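PDB 6T3E: DELTA1-pyrroline-2-carboxylate reductase from Thermococcus litoralis DSM 5473, which catalyses the reduction of Delta1-pyrroline-2-carboxylate to L-proline, probably with NADH as the hydride donor, in L-hydroxyproline metabolism. Local coordinates for residues Ser31-Leu36 / Lys332-Lys337; Ile37-Val42 / Val170-Asn175; Leu51-Gly56 / Leu323-Ala328; Thr64-Glu69 / Ile75-Ser80; Ser139-Lys144 / Ala296-Ile301. All blocks are in the same frame, centred on the assembly; numbering follows the deposited sequence.

Contact 1: residues Ser31-Leu36 / Lys332-Lys337; sequences SDLEKL and KLAYEK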
# COMPACT_ATOMS: atom_id res chain seq x y z
N SER B 31 22.26 -5.62 -6.25
CA SER B 31 23.58 -6.20 -6.04
C SER B 31 23.75 -6.64 -4.59
O SER B 31 24.27 -7.73 -4.32
CB SER B 31 24.65 -5.17 -6.44
OG SER B 31 25.85 -5.31 -5.69
N ASP B 32 23.25 -5.84 -3.65
CA ASP B 32 23.29 -6.24 -2.25
C ASP B 32 22.49 -7.52 -2.01
O ASP B 32 22.99 -8.46 -1.37
CB ASP B 32 22.77 -5.10 -1.36
CG ASP B 32 23.69 -3.87 -1.38
OD1 ASP B 32 24.84 -3.99 -1.87
OD2 ASP B 32 23.27 -2.79 -0.90
N LEU B 33 21.28 -7.61 -2.57
CA LEU B 33 20.40 -8.74 -2.26
C LEU B 33 20.89 -10.04 -2.90
O LEU B 33 20.78 -11.10 -2.28
CB LEU B 33 18.97 -8.45 -2.73
CG LEU B 33 18.09 -7.41 -2.02
CD1 LEU B 33 17.97 -7.76 -0.53
CD2 LEU B 33 18.54 -5.96 -2.21
N GLU B 34 21.42 -9.98 -4.12
CA GLU B 34 21.82 -11.21 -4.81
C GLU B 34 22.87 -11.94 -3.99
O GLU B 34 22.90 -13.17 -3.95
CB GLU B 34 22.36 -10.88 -6.20
CG GLU B 34 21.40 -11.10 -7.36
CD GLU B 34 21.94 -10.54 -8.67
OE1 GLU B 34 21.36 -9.57 -9.20
OE2 GLU B 34 22.96 -11.07 -9.15
N LYS B 35 23.70 -11.17 -3.32
CA LYS B 35 24.76 -11.64 -2.45
C LYS B 35 24.21 -12.36 -1.22
O LYS B 35 24.75 -13.39 -0.80
CB LYS B 35 25.57 -10.38 -2.13
CG LYS B 35 26.75 -10.34 -1.25
CD LYS B 35 27.14 -8.84 -1.25
CE LYS B 35 27.71 -8.48 -2.61
NZ LYS B 35 26.74 -8.08 -3.73
N LEU B 36 23.13 -11.84 -0.62
CA LEU B 36 22.63 -12.28 0.68
C LEU B 36 21.82 -13.58 0.65
O LEU B 36 21.89 -14.36 1.59
CB LEU B 36 21.78 -11.17 1.29
CG LEU B 36 22.54 -9.90 1.63
CD1 LEU B 36 21.56 -8.80 2.06
CD2 LEU B 36 23.58 -10.18 2.70
N LYS B 332 12.52 -9.69 5.42
CA LYS B 332 13.10 -9.73 6.76
C LYS B 332 14.29 -10.69 6.80
O LYS B 332 15.30 -10.39 7.43
CB LYS B 332 12.04 -10.13 7.79
CG LYS B 332 12.50 -10.12 9.26
CD LYS B 332 12.23 -8.75 9.95
CE LYS B 332 12.68 -8.72 11.44
NZ LYS B 332 13.31 -7.41 11.87
N LEU B 333 14.20 -11.78 6.04
CA LEU B 333 15.33 -12.68 5.83
C LEU B 333 16.52 -11.91 5.27
O LEU B 333 17.64 -12.02 5.78
CB LEU B 333 14.89 -13.80 4.89
CG LEU B 333 15.79 -14.97 4.50
CD1 LEU B 333 16.58 -14.70 3.25
CD2 LEU B 333 16.69 -15.30 5.66
N ALA B 334 16.30 -11.15 4.20
CA ALA B 334 17.39 -10.42 3.57
C ALA B 334 17.89 -9.30 4.47
O ALA B 334 19.10 -9.06 4.56
CB ALA B 334 16.94 -9.88 2.22
N TYR B 335 16.98 -8.60 5.14
CA TYR B 335 17.37 -7.48 5.99
C TYR B 335 18.26 -7.95 7.14
O TYR B 335 19.30 -7.33 7.43
CB TYR B 335 16.13 -6.78 6.52
CG TYR B 335 16.38 -5.77 7.61
CD1 TYR B 335 16.91 -4.52 7.31
CD2 TYR B 335 16.08 -6.06 8.94
CE1 TYR B 335 17.14 -3.58 8.31
CE2 TYR B 335 16.30 -5.13 9.94
CZ TYR B 335 16.83 -3.89 9.61
OH TYR B 335 17.04 -2.95 10.58
N GLU B 336 17.89 -9.05 7.80
CA GLU B 336 18.66 -9.49 8.95
C GLU B 336 20.02 -10.05 8.53
O GLU B 336 20.98 -9.99 9.31
CB GLU B 336 17.87 -10.51 9.75
CG GLU B 336 16.73 -9.90 10.58
CD GLU B 336 15.98 -10.96 11.37
OE1 GLU B 336 16.50 -12.09 11.49
OE2 GLU B 336 14.87 -10.67 11.86
N LYS B 337 20.14 -10.59 7.32
CA LYS B 337 21.44 -11.05 6.85
C LYS B 337 22.33 -9.87 6.49
O LYS B 337 23.56 -9.94 6.65
CB LYS B 337 21.27 -11.98 5.67
CG LYS B 337 21.08 -13.43 6.08
CD LYS B 337 20.73 -14.28 4.87
CE LYS B 337 21.50 -15.58 4.89
NZ LYS B 337 22.69 -15.46 4.02

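Contact 2: residues Ile37-Val42 / Val170-Asn175; sequences ISMKEV and VCEVRN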
# COMPACT_ATOMS: atom_id res chain seq x y z
N ILE B 37 20.96 -13.77 -0.36
CA ILE B 37 19.94 -14.81 -0.32
C ILE B 37 20.06 -15.80 -1.48
O ILE B 37 20.38 -15.42 -2.61
CB ILE B 37 18.53 -14.18 -0.29
CG1 ILE B 37 18.31 -13.36 -1.55
CG2 ILE B 37 18.41 -13.28 0.91
CD1 ILE B 37 17.09 -12.47 -1.47
N SER B 38 19.77 -17.06 -1.19
CA SER B 38 19.79 -18.17 -2.14
C SER B 38 18.41 -18.82 -2.14
O SER B 38 17.60 -18.60 -1.24
CB SER B 38 20.85 -19.21 -1.77
OG SER B 38 20.56 -19.80 -0.51
N MET B 39 18.14 -19.63 -3.16
CA MET B 39 16.78 -20.16 -3.32
C MET B 39 16.44 -21.21 -2.26
O MET B 39 15.29 -21.27 -1.80
CB MET B 39 16.61 -20.73 -4.73
CG MET B 39 15.19 -21.18 -5.11
SD MET B 39 13.89 -19.93 -5.04
CE MET B 39 14.09 -19.05 -6.58
N LYS B 40 17.41 -22.01 -1.83
CA LYS B 40 17.14 -22.99 -0.78
C LYS B 40 16.68 -22.31 0.50
O LYS B 40 15.75 -22.79 1.17
CB LYS B 40 18.38 -23.83 -0.52
CG LYS B 40 18.14 -24.97 0.44
CD LYS B 40 19.37 -25.86 0.55
CE LYS B 40 19.44 -26.52 1.91
NZ LYS B 40 18.55 -25.83 2.88
N GLU B 41 17.30 -21.18 0.84
CA GLU B 41 16.88 -20.39 2.00
C GLU B 41 15.46 -19.84 1.81
O GLU B 41 14.63 -19.91 2.72
CB GLU B 41 17.88 -19.27 2.26
CG GLU B 41 19.01 -19.67 3.18
CD GLU B 41 20.12 -18.62 3.26
OE1 GLU B 41 20.97 -18.71 4.18
OE2 GLU B 41 20.14 -17.71 2.39
N VAL B 42 15.19 -19.29 0.62
CA VAL B 42 13.90 -18.65 0.36
C VAL B 42 12.79 -19.69 0.36
O VAL B 42 11.66 -19.41 0.81
CB VAL B 42 13.93 -17.88 -0.97
CG1 VAL B 42 12.65 -17.07 -1.16
CG2 VAL B 42 15.12 -16.95 -1.01
N VAL B 170 12.39 -25.42 -8.89
CA VAL B 170 12.01 -26.80 -9.19
C VAL B 170 13.22 -27.73 -9.09
O VAL B 170 13.10 -28.87 -8.63
CB VAL B 170 11.31 -26.88 -10.56
CG1 VAL B 170 11.11 -28.33 -10.99
CG2 VAL B 170 9.98 -26.18 -10.52
N CYS B 171 14.39 -27.25 -9.52
CA CYS B 171 15.61 -28.05 -9.44
C CYS B 171 16.08 -28.26 -8.00
O CYS B 171 16.75 -29.25 -7.70
CB CYS B 171 16.73 -27.38 -10.25
SG CYS B 171 16.46 -27.18 -12.03
N GLU B 172 15.77 -27.32 -7.10
CA GLU B 172 16.14 -27.49 -5.70
C GLU B 172 15.29 -28.55 -5.02
O GLU B 172 15.69 -29.08 -3.98
CB GLU B 172 16.05 -26.16 -4.95
CG GLU B 172 17.19 -25.18 -5.25
CD GLU B 172 18.48 -25.53 -4.52
OE1 GLU B 172 18.41 -26.31 -3.54
OE2 GLU B 172 19.55 -25.02 -4.92
N VAL B 173 14.15 -28.89 -5.60
CA VAL B 173 13.17 -29.75 -4.97
C VAL B 173 13.05 -31.11 -5.64
O VAL B 173 12.62 -32.07 -4.99
CB VAL B 173 11.80 -29.02 -4.93
CG1 VAL B 173 10.62 -29.97 -4.92
CG2 VAL B 173 11.75 -28.05 -3.75
N ARG B 174 13.48 -31.25 -6.90
CA ARG B 174 13.39 -32.50 -7.64
C ARG B 174 14.72 -32.78 -8.34
O ARG B 174 15.57 -31.91 -8.47
CB ARG B 174 12.24 -32.45 -8.65
CG ARG B 174 10.86 -32.41 -7.99
CD ARG B 174 10.53 -33.74 -7.34
NE ARG B 174 9.17 -33.77 -6.80
CZ ARG B 174 8.87 -33.68 -5.50
NH1 ARG B 174 9.84 -33.54 -4.60
NH2 ARG B 174 7.60 -33.72 -5.10
N ASN B 175 14.91 -34.04 -8.75
CA ASN B 175 16.13 -34.44 -9.46
C ASN B 175 15.92 -34.26 -10.97
O ASN B 175 15.96 -35.21 -11.75
CB ASN B 175 16.53 -35.87 -9.11
CG ASN B 175 17.28 -35.97 -7.77
OD1 ASN B 175 18.25 -35.25 -7.53
ND2 ASN B 175 16.81 -36.86 -6.90

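Contact 3: residues Leu51-Gly56 / Leu323-Ala328; sequences LELYNG and LAIEDA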
# COMPACT_ATOMS: atom_id res chain seq x y z
N LEU B 51 3.04 -21.51 6.92
CA LEU B 51 2.69 -22.16 8.17
C LEU B 51 2.28 -21.13 9.21
O LEU B 51 1.31 -21.34 9.95
CB LEU B 51 3.86 -22.99 8.68
CG LEU B 51 3.67 -23.68 10.04
CD1 LEU B 51 2.46 -24.61 10.02
CD2 LEU B 51 4.93 -24.43 10.44
N GLU B 52 2.99 -20.00 9.26
CA GLU B 52 2.60 -18.93 10.16
C GLU B 52 1.22 -18.37 9.79
O GLU B 52 0.42 -18.03 10.68
CB GLU B 52 3.68 -17.84 10.17
CG GLU B 52 3.29 -16.53 10.87
CD GLU B 52 4.49 -15.63 11.21
OE1 GLU B 52 5.65 -16.04 11.01
OE2 GLU B 52 4.25 -14.49 11.67
N LEU B 53 0.91 -18.32 8.49
CA LEU B 53 -0.40 -17.85 8.04
C LEU B 53 -1.51 -18.81 8.44
O LEU B 53 -2.62 -18.37 8.77
CB LEU B 53 -0.37 -17.65 6.52
CG LEU B 53 -1.70 -17.79 5.78
CD1 LEU B 53 -2.58 -16.57 6.04
CD2 LEU B 53 -1.44 -17.99 4.29
N TYR B 54 -1.26 -20.11 8.39
CA TYR B 54 -2.28 -21.08 8.75
C TYR B 54 -2.60 -21.04 10.25
O TYR B 54 -3.75 -21.28 10.64
CB TYR B 54 -1.86 -22.49 8.35
CG TYR B 54 -2.95 -23.52 8.61
CD1 TYR B 54 -3.96 -23.73 7.68
CD2 TYR B 54 -2.99 -24.24 9.80
CE1 TYR B 54 -4.97 -24.64 7.91
CE2 TYR B 54 -3.99 -25.16 10.04
CZ TYR B 54 -4.98 -25.36 9.09
OH TYR B 54 -5.99 -26.26 9.30
N ASN B 55 -1.60 -20.79 11.09
CA ASN B 55 -1.81 -20.76 12.53
C ASN B 55 -2.42 -19.45 13.03
O ASN B 55 -2.43 -19.22 14.24
CB ASN B 55 -0.48 -21.02 13.26
CG ASN B 55 0.09 -22.39 12.96
OD1 ASN B 55 -0.64 -23.36 12.74
ND2 ASN B 55 1.42 -22.49 12.94
N GLY B 56 -2.94 -18.62 12.12
CA GLY B 56 -3.58 -17.37 12.49
C GLY B 56 -2.64 -16.27 12.93
O GLY B 56 -3.09 -15.32 13.58
N LEU B 323 1.40 -13.56 -2.95
CA LEU B 323 0.84 -13.22 -1.65
C LEU B 323 1.87 -12.42 -0.86
O LEU B 323 3.06 -12.74 -0.89
CB LEU B 323 0.41 -14.48 -0.88
CG LEU B 323 -0.56 -14.25 0.29
CD1 LEU B 323 -1.85 -13.57 -0.14
CD2 LEU B 323 -0.84 -15.57 1.00
N ALA B 324 1.40 -11.40 -0.14
CA ALA B 324 2.32 -10.45 0.48
C ALA B 324 3.21 -11.07 1.55
O ALA B 324 4.27 -10.52 1.84
CB ALA B 324 1.54 -9.27 1.07
N ILE B 325 2.80 -12.20 2.14
CA ILE B 325 3.61 -12.80 3.19
C ILE B 325 4.95 -13.27 2.64
O ILE B 325 5.95 -13.31 3.37
CB ILE B 325 2.88 -13.97 3.88
CG1 ILE B 325 2.62 -15.11 2.91
CG2 ILE B 325 1.62 -13.49 4.53
CD1 ILE B 325 2.20 -16.39 3.60
N GLU B 326 4.98 -13.66 1.36
CA GLU B 326 6.24 -14.10 0.78
C GLU B 326 7.24 -12.96 0.66
O GLU B 326 8.44 -13.16 0.84
CB GLU B 326 5.97 -14.74 -0.58
CG GLU B 326 4.65 -15.51 -0.63
CD GLU B 326 4.22 -15.91 -2.03
OE1 GLU B 326 4.50 -15.19 -3.00
OE2 GLU B 326 3.58 -16.98 -2.15
N ASP B 327 6.76 -11.74 0.42
CA ASP B 327 7.66 -10.60 0.41
C ASP B 327 8.16 -10.29 1.81
O ASP B 327 9.35 -10.05 2.01
CB ASP B 327 6.98 -9.39 -0.22
CG ASP B 327 6.31 -9.71 -1.54
OD1 ASP B 327 7.01 -10.17 -2.48
OD2 ASP B 327 5.07 -9.53 -1.65
N ALA B 328 7.27 -10.33 2.81
CA ALA B 328 7.70 -9.96 4.16
C ALA B 328 8.71 -10.96 4.72
O ALA B 328 9.70 -10.57 5.33
CB ALA B 328 6.49 -9.82 5.09

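Contact 4: residues Thr64-Glu69 / Ile75-Ser80; sequences TIIEVE and ILYMPS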
# COMPACT_ATOMS: atom_id res chain seq x y z
N THR B 64 -4.13 -4.20 -2.96
CA THR B 64 -4.80 -3.15 -3.71
C THR B 64 -4.18 -3.05 -5.10
O THR B 64 -2.95 -2.93 -5.22
CB THR B 64 -4.70 -1.82 -2.96
OG1 THR B 64 -5.41 -1.93 -1.72
CG2 THR B 64 -5.28 -0.69 -3.77
N ILE B 65 -5.00 -3.14 -6.14
CA ILE B 65 -4.54 -3.06 -7.52
C ILE B 65 -5.10 -1.80 -8.17
O ILE B 65 -6.32 -1.61 -8.22
CB ILE B 65 -4.93 -4.30 -8.33
CG1 ILE B 65 -4.41 -5.56 -7.64
CG2 ILE B 65 -4.38 -4.21 -9.76
CD1 ILE B 65 -4.57 -6.80 -8.48
N ILE B 66 -4.21 -0.94 -8.67
CA ILE B 66 -4.60 0.23 -9.45
C ILE B 66 -4.17 -0.03 -10.88
O ILE B 66 -2.97 -0.20 -11.16
CB ILE B 66 -3.96 1.52 -8.92
CG1 ILE B 66 -4.48 1.84 -7.52
CG2 ILE B 66 -4.22 2.67 -9.89
CD1 ILE B 66 -4.04 3.20 -7.03
N GLU B 67 -5.13 -0.06 -11.78
CA GLU B 67 -4.86 -0.28 -13.20
C GLU B 67 -4.59 1.06 -13.85
O GLU B 67 -5.41 1.98 -13.76
CB GLU B 67 -6.02 -1.01 -13.87
CG GLU B 67 -6.01 -0.92 -15.39
CD GLU B 67 -7.01 -1.85 -16.05
OE1 GLU B 67 -8.07 -2.15 -15.44
OE2 GLU B 67 -6.74 -2.29 -17.18
N VAL B 68 -3.41 1.21 -14.45
CA VAL B 68 -3.10 2.42 -15.23
C VAL B 68 -3.47 2.10 -16.67
O VAL B 68 -2.64 1.70 -17.50
CB VAL B 68 -1.64 2.85 -15.06
CG1 VAL B 68 -1.45 4.29 -15.53
CG2 VAL B 68 -1.21 2.68 -13.60
N GLU B 69 -4.76 2.26 -16.98
CA GLU B 69 -5.27 2.04 -18.33
C GLU B 69 -4.58 2.92 -19.36
O GLU B 69 -4.38 2.49 -20.50
CB GLU B 69 -6.78 2.28 -18.38
CG GLU B 69 -7.60 1.68 -17.22
CD GLU B 69 -8.89 2.45 -16.94
OE1 GLU B 69 -9.51 2.96 -17.91
OE2 GLU B 69 -9.28 2.58 -15.75
N ILE B 75 -0.24 -1.39 -11.01
CA ILE B 75 0.61 -1.23 -9.84
C ILE B 75 -0.08 -1.89 -8.65
O ILE B 75 -1.28 -1.69 -8.43
CB ILE B 75 0.96 0.24 -9.56
CG1 ILE B 75 1.83 0.33 -8.31
CG2 ILE B 75 -0.27 1.10 -9.43
CD1 ILE B 75 2.82 1.46 -8.35
N LEU B 76 0.67 -2.71 -7.92
CA LEU B 76 0.12 -3.56 -6.87
C LEU B 76 0.74 -3.20 -5.52
O LEU B 76 1.97 -3.15 -5.38
CB LEU B 76 0.35 -5.04 -7.23
CG LEU B 76 -0.46 -5.62 -8.41
CD1 LEU B 76 0.15 -5.34 -9.81
CD2 LEU B 76 -0.70 -7.12 -8.24
N TYR B 77 -0.11 -3.00 -4.51
CA TYR B 77 0.32 -2.63 -3.17
C TYR B 77 -0.03 -3.78 -2.23
O TYR B 77 -1.21 -4.05 -1.99
CB TYR B 77 -0.33 -1.31 -2.74
CG TYR B 77 -0.13 -0.23 -3.78
CD1 TYR B 77 1.00 0.59 -3.76
CD2 TYR B 77 -1.04 -0.05 -4.81
CE1 TYR B 77 1.21 1.56 -4.73
CE2 TYR B 77 -0.84 0.92 -5.78
CZ TYR B 77 0.27 1.72 -5.73
OH TYR B 77 0.46 2.68 -6.70
N MET B 78 1.02 -4.44 -1.70
CA MET B 78 0.92 -5.72 -0.99
C MET B 78 1.53 -5.59 0.40
O MET B 78 2.69 -5.97 0.62
CB MET B 78 1.60 -6.84 -1.78
CG MET B 78 1.18 -6.95 -3.24
SD MET B 78 2.13 -8.13 -4.23
CE MET B 78 1.81 -9.68 -3.40
N PRO B 79 0.77 -5.09 1.37
CA PRO B 79 1.24 -5.07 2.76
C PRO B 79 0.89 -6.33 3.53
O PRO B 79 -0.06 -7.05 3.22
CB PRO B 79 0.50 -3.85 3.33
CG PRO B 79 -0.79 -3.80 2.56
CD PRO B 79 -0.51 -4.38 1.19
N SER B 80 1.72 -6.63 4.53
CA SER B 80 1.43 -7.78 5.39
C SER B 80 2.23 -7.68 6.67
O SER B 80 3.30 -7.05 6.71
CB SER B 80 1.70 -9.12 4.69
OG SER B 80 3.08 -9.44 4.69

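Contact 5: residues Ser139-Lys144 / Ala296-Ile301; sequences SGVATK and AELAEI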
# COMPACT_ATOMS: atom_id res chain seq x y z
N SER B 139 6.43 -21.55 -5.63
CA SER B 139 6.18 -22.74 -6.43
C SER B 139 7.09 -23.89 -6.03
O SER B 139 6.75 -25.06 -6.24
CB SER B 139 6.34 -22.42 -7.93
OG SER B 139 5.57 -21.28 -8.30
N GLY B 140 8.26 -23.58 -5.46
CA GLY B 140 9.14 -24.64 -5.00
C GLY B 140 8.54 -25.46 -3.86
O GLY B 140 8.58 -26.69 -3.88
N VAL B 141 7.93 -24.79 -2.88
CA VAL B 141 7.31 -25.54 -1.79
C VAL B 141 6.10 -26.31 -2.31
O VAL B 141 5.89 -27.46 -1.92
CB VAL B 141 6.95 -24.62 -0.59
CG1 VAL B 141 8.16 -23.81 -0.15
CG2 VAL B 141 5.79 -23.71 -0.90
N ALA B 142 5.31 -25.71 -3.20
CA ALA B 142 4.17 -26.44 -3.74
C ALA B 142 4.62 -27.63 -4.56
O ALA B 142 4.00 -28.70 -4.50
CB ALA B 142 3.28 -25.52 -4.57
N THR B 143 5.70 -27.48 -5.31
CA THR B 143 6.23 -28.59 -6.10
C THR B 143 6.62 -29.77 -5.21
O THR B 143 6.43 -30.93 -5.58
CB THR B 143 7.42 -28.11 -6.93
OG1 THR B 143 6.99 -27.07 -7.82
CG2 THR B 143 8.06 -29.25 -7.74
N LYS B 144 7.15 -29.50 -4.01
CA LYS B 144 7.54 -30.58 -3.09
C LYS B 144 6.36 -31.48 -2.74
O LYS B 144 6.53 -32.70 -2.60
CB LYS B 144 8.13 -29.99 -1.82
CG LYS B 144 9.62 -30.22 -1.67
CD LYS B 144 10.08 -29.89 -0.26
CE LYS B 144 9.78 -28.44 0.09
NZ LYS B 144 10.23 -28.12 1.48
N ALA B 296 -7.32 -27.20 -2.16
CA ALA B 296 -6.76 -26.66 -0.94
C ALA B 296 -5.95 -25.41 -1.25
O ALA B 296 -5.44 -25.23 -2.36
CB ALA B 296 -5.88 -27.70 -0.23
N GLU B 297 -5.82 -24.57 -0.23
CA GLU B 297 -4.84 -23.49 -0.24
C GLU B 297 -3.48 -24.04 0.15
O GLU B 297 -3.37 -25.02 0.90
CB GLU B 297 -5.24 -22.38 0.73
CG GLU B 297 -6.55 -21.69 0.41
CD GLU B 297 -6.78 -20.48 1.29
OE1 GLU B 297 -6.48 -19.35 0.85
OE2 GLU B 297 -7.27 -20.66 2.42
N LEU B 298 -2.43 -23.39 -0.34
CA LEU B 298 -1.08 -23.85 -0.04
C LEU B 298 -0.83 -23.87 1.47
O LEU B 298 -0.12 -24.76 1.96
CB LEU B 298 -0.05 -22.97 -0.74
CG LEU B 298 1.41 -23.38 -0.58
CD1 LEU B 298 1.67 -24.71 -1.26
CD2 LEU B 298 2.35 -22.31 -1.12
N ALA B 299 -1.43 -22.94 2.21
CA ALA B 299 -1.22 -22.92 3.66
C ALA B 299 -1.76 -24.18 4.31
O ALA B 299 -1.18 -24.67 5.29
CB ALA B 299 -1.87 -21.67 4.27
N GLU B 300 -2.86 -24.72 3.79
CA GLU B 300 -3.39 -25.97 4.34
C GLU B 300 -2.50 -27.16 3.99
O GLU B 300 -2.37 -28.10 4.78
CB GLU B 300 -4.81 -26.21 3.83
CG GLU B 300 -5.63 -24.95 3.72
CD GLU B 300 -6.99 -25.21 3.17
OE1 GLU B 300 -7.08 -25.74 2.06
OE2 GLU B 300 -7.98 -24.89 3.85
N ILE B 301 -1.90 -27.15 2.80
CA ILE B 301 -1.00 -28.23 2.41
C ILE B 301 0.27 -28.22 3.25
O ILE B 301 0.76 -29.27 3.68
CB ILE B 301 -0.71 -28.15 0.90
CG1 ILE B 301 -1.93 -28.63 0.12
CG2 ILE B 301 0.52 -28.97 0.56
CD1 ILE B 301 -1.63 -28.97 -1.32

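Contact 1: residues Ser31-Leu36 / Lys332-Lys337
The carbonyl group of Leu36 is the flat group met by Lys337: the ammonium lies in its plane instead of over either face, at a C=O...N angle of 160°. Helices 30-36 and 324-341 form a near-perpendicular helix-helix crossing, their short segments at 92°, and this bond sits at the C-terminal end of the first. Lys337 NZ is 2.8 Å from Leu36 O, and bends at chi3 and chi4 bring the amine round to the oxygen, with a weak, long ion pair to Glu41 beyond. An alanine at Lys337 removes the amine and would probably leave the Leu36 carbonyl at the helix end without its charged partner. The rest of the contact is made by methyl groups. Leu36 CD2 lies 4.2 Å from Lys337 CB, while Leu28 and Phe129 also touch Leu33. Ala334 is met at two points: its carbonyl oxygen by Leu36 CD1 at 3.5 Å, and its CB by Leu33 CD1 at 3.6 Å.

Contact 2: residues Ile37-Val42 / Val170-Asn175
Glu172 approaches Lys40 and Met39 with CG beside its own backbone N (chi1 -75°), and a bend at chi2 (-78°) turns the carboxylate beside the start of helix 39-54. Lys40 has CG trans to its amide nitrogen (chi1 -173°), and its chain leads away from the glutamate. The two residues therefore meet near the root of the lysine: Glu172 OE1 lies 3.9 Å from Lys40 CB, a van der Waals touch. Their charges are opposite but not paired, with Lys40 NZ 6.4 Å from Glu172 OE1, and the ammonium instead makes a salt bridge with Glu44 one turn further along its own helix. At most a loose electrostatic attraction is likely to remain between them.

Met39 sets off toward Glu172, with its CG 4.5 Å from Glu172 CG, but the thioether then turns inward to Thr165, Trp168 and Ala169 on helix 161-173 and to Ala137. The apolar part of the junction is thus buried and the charged part stays near the surface. Past the helix, Arg174 folds back so that NH1 meets Val173 O at 3.2 Å from above the carbonyl plane, and NH2 binds the carbonyls of Lys144 and Ala147. Helix 161-173 follows strand 153-157 and carries part of a GxGxxA pattern, consistent with the first strand-turn-helix unit of a Rossmann-type dinucleotide-binding domain; here its far end meets the start of helix 39-54.

Contact 3: residues Leu51-Gly56 / Leu323-Ala328
Leu53 meets two side chains of the 323-328 segment from different directions: it faces Leu323 tip to tip and crosses Ile325 at about a right angle. A single methyl does most of the work. Leu53 CD2 lies 4.1 Å from Leu323 CD2 and 4.0 Å from Ile325 CD1, so it rests where the two partner tips converge. Ile325 CD1 also reaches back along the leucine to its CB, at 4.1 Å, which makes that crossing broader than the end-on touch with Leu323. The isoleucine presents this methyl because CG1 stands between the backbone N and the carbonyl carbon (chi1 64°) and the chain then runs out extended. All three groups are aliphatic and the spacing is ordinary, so the contact is a modest apolar patch.

Phe50, one turn earlier on helix 39-54, continues the patch against Leu323 and Ile325, and Val60 covers both from strand 58-68. On the Leu53 side the helix closes just afterwards in a Schellman motif, with Gly56 at positive phi and its N weakly bonded to Leu53 O at 3.4 Å. Early in helix 324-341, Asp327 bridges Lys91 and Arg134, and Glu326 also holds Arg134. Lys91 and Arg134 both line the pocket occupied by L-proline. The contact joins the end of helix 39-54 to the early part of helix 324-341, whose acidic residues form a second shell around the proline pocket.

Contact 4: residues Thr64-Glu69 / Ile75-Ser80
Ile66 and Tyr77 fill one face of this antiparallel pair together with Thr64 and Ile75. Ile75 puts its CG2 methyl inward as a bump against the root of Ile66, 3.7 Å from Ile66 CB, while the rest of its chain turns off. The tyrosine ring leans obliquely on Ile66, with Tyr77 CE2 4.1 Å from Ile66 CD1. At its edge, Tyr77 CD2 comes to 3.5 Å from Thr64 O, which lies near the ring plane. Replacing Tyr77 by an alanine would probably open a gap beside Ile66 CD1 and take away the surface offered to Leu88 of the second subunit.

On the reverse face Ile65 and Leu76 lie side by side, pointing the same way, with Ile65 CD1 3.9 Å from Leu76 CD2 and Trp247 touching both. Backbone bonds hold the register: Thr64 pairs with Tyr77 and Ile66 with Ile75 as hydrogen-bonded pairs, for instance Tyr77 N to Thr64 O at 2.9 Å, and Ile65 with Leu76 as a non-hydrogen-bonded pair between them.

This is the beta hairpin of strands 58-68 and 73-82. The face of Tyr77 looks to the dimer partner, whereas the face of Leu76 turns to the proline pocket, where Met78 touches the bound L-proline.

Contact 5: residues Ser139-Lys144 / Ala296-Ile301
Helix 128-146 packs here against the junction where strand 294-297, the outermost strand, within this chain, of the parallel Rossmann-type sheet, runs into the short helix 298-303. Leu298, the first residue of that helix, straddles Val141 and Ala142 with its two methyls. Its CD1 sits on Ala142, 3.8 Å from CB and 3.9 Å from CA, and its CD2 meets Val141 CG2 at 3.7 Å. The leucine and valine side chains cross at about a right angle. With CG trans to the backbone N (chi1 -176°), Leu298 stretches straight out to the neighbouring helix and splits its fork over the two consecutive residues. Phe50 of helix 39-54 covers Leu298 as well, and Phe318 lies against Ala142, so the contact is buried.

Glu297 holds the N-cap position just before Leu298. Its amide donates to Glu300 OE1 at 2.9 Å, meeting the carboxylate from above its plane; this is one half of the pattern of a capping box, while Glu297 OE1 itself takes the amide of Lys270. On the far side of helix 128-146, Thr143 accepts from Asn243 ND2, which links the helix to strand 241-244. The same hydroxyl gives its own proton back down the helix: Ser139 O receives Thr143 OG1 at 2.6 Å and Thr143 N at 2.8 Å, the two donors arriving from opposite faces of the carbonyl plane.

From the N terminus, helix 30-36 opens contact 1, which closes only at helix 324-341 near the C-terminal end and encloses the other four. Contact 2 starts just after it, at helix 39-54, and closes on helix 161-173. Contact 3 leaves the end of helix 39-54 and reaches the start of helix 324-341, so it crosses contact 2. The hairpin of contact 4 closes within a few residues, nested inside contacts 2 and 3 as well. Contact 5 opens inside the loop of contact 2, crosses it and closes inside that of contact 3. Helices 39-54 and 324-341 thus join the substrate-side mixed sheet to the dinucleotide-binding parallel sheet, and contacts 2 and 5 touch where helices 161-173 and 128-146 meet.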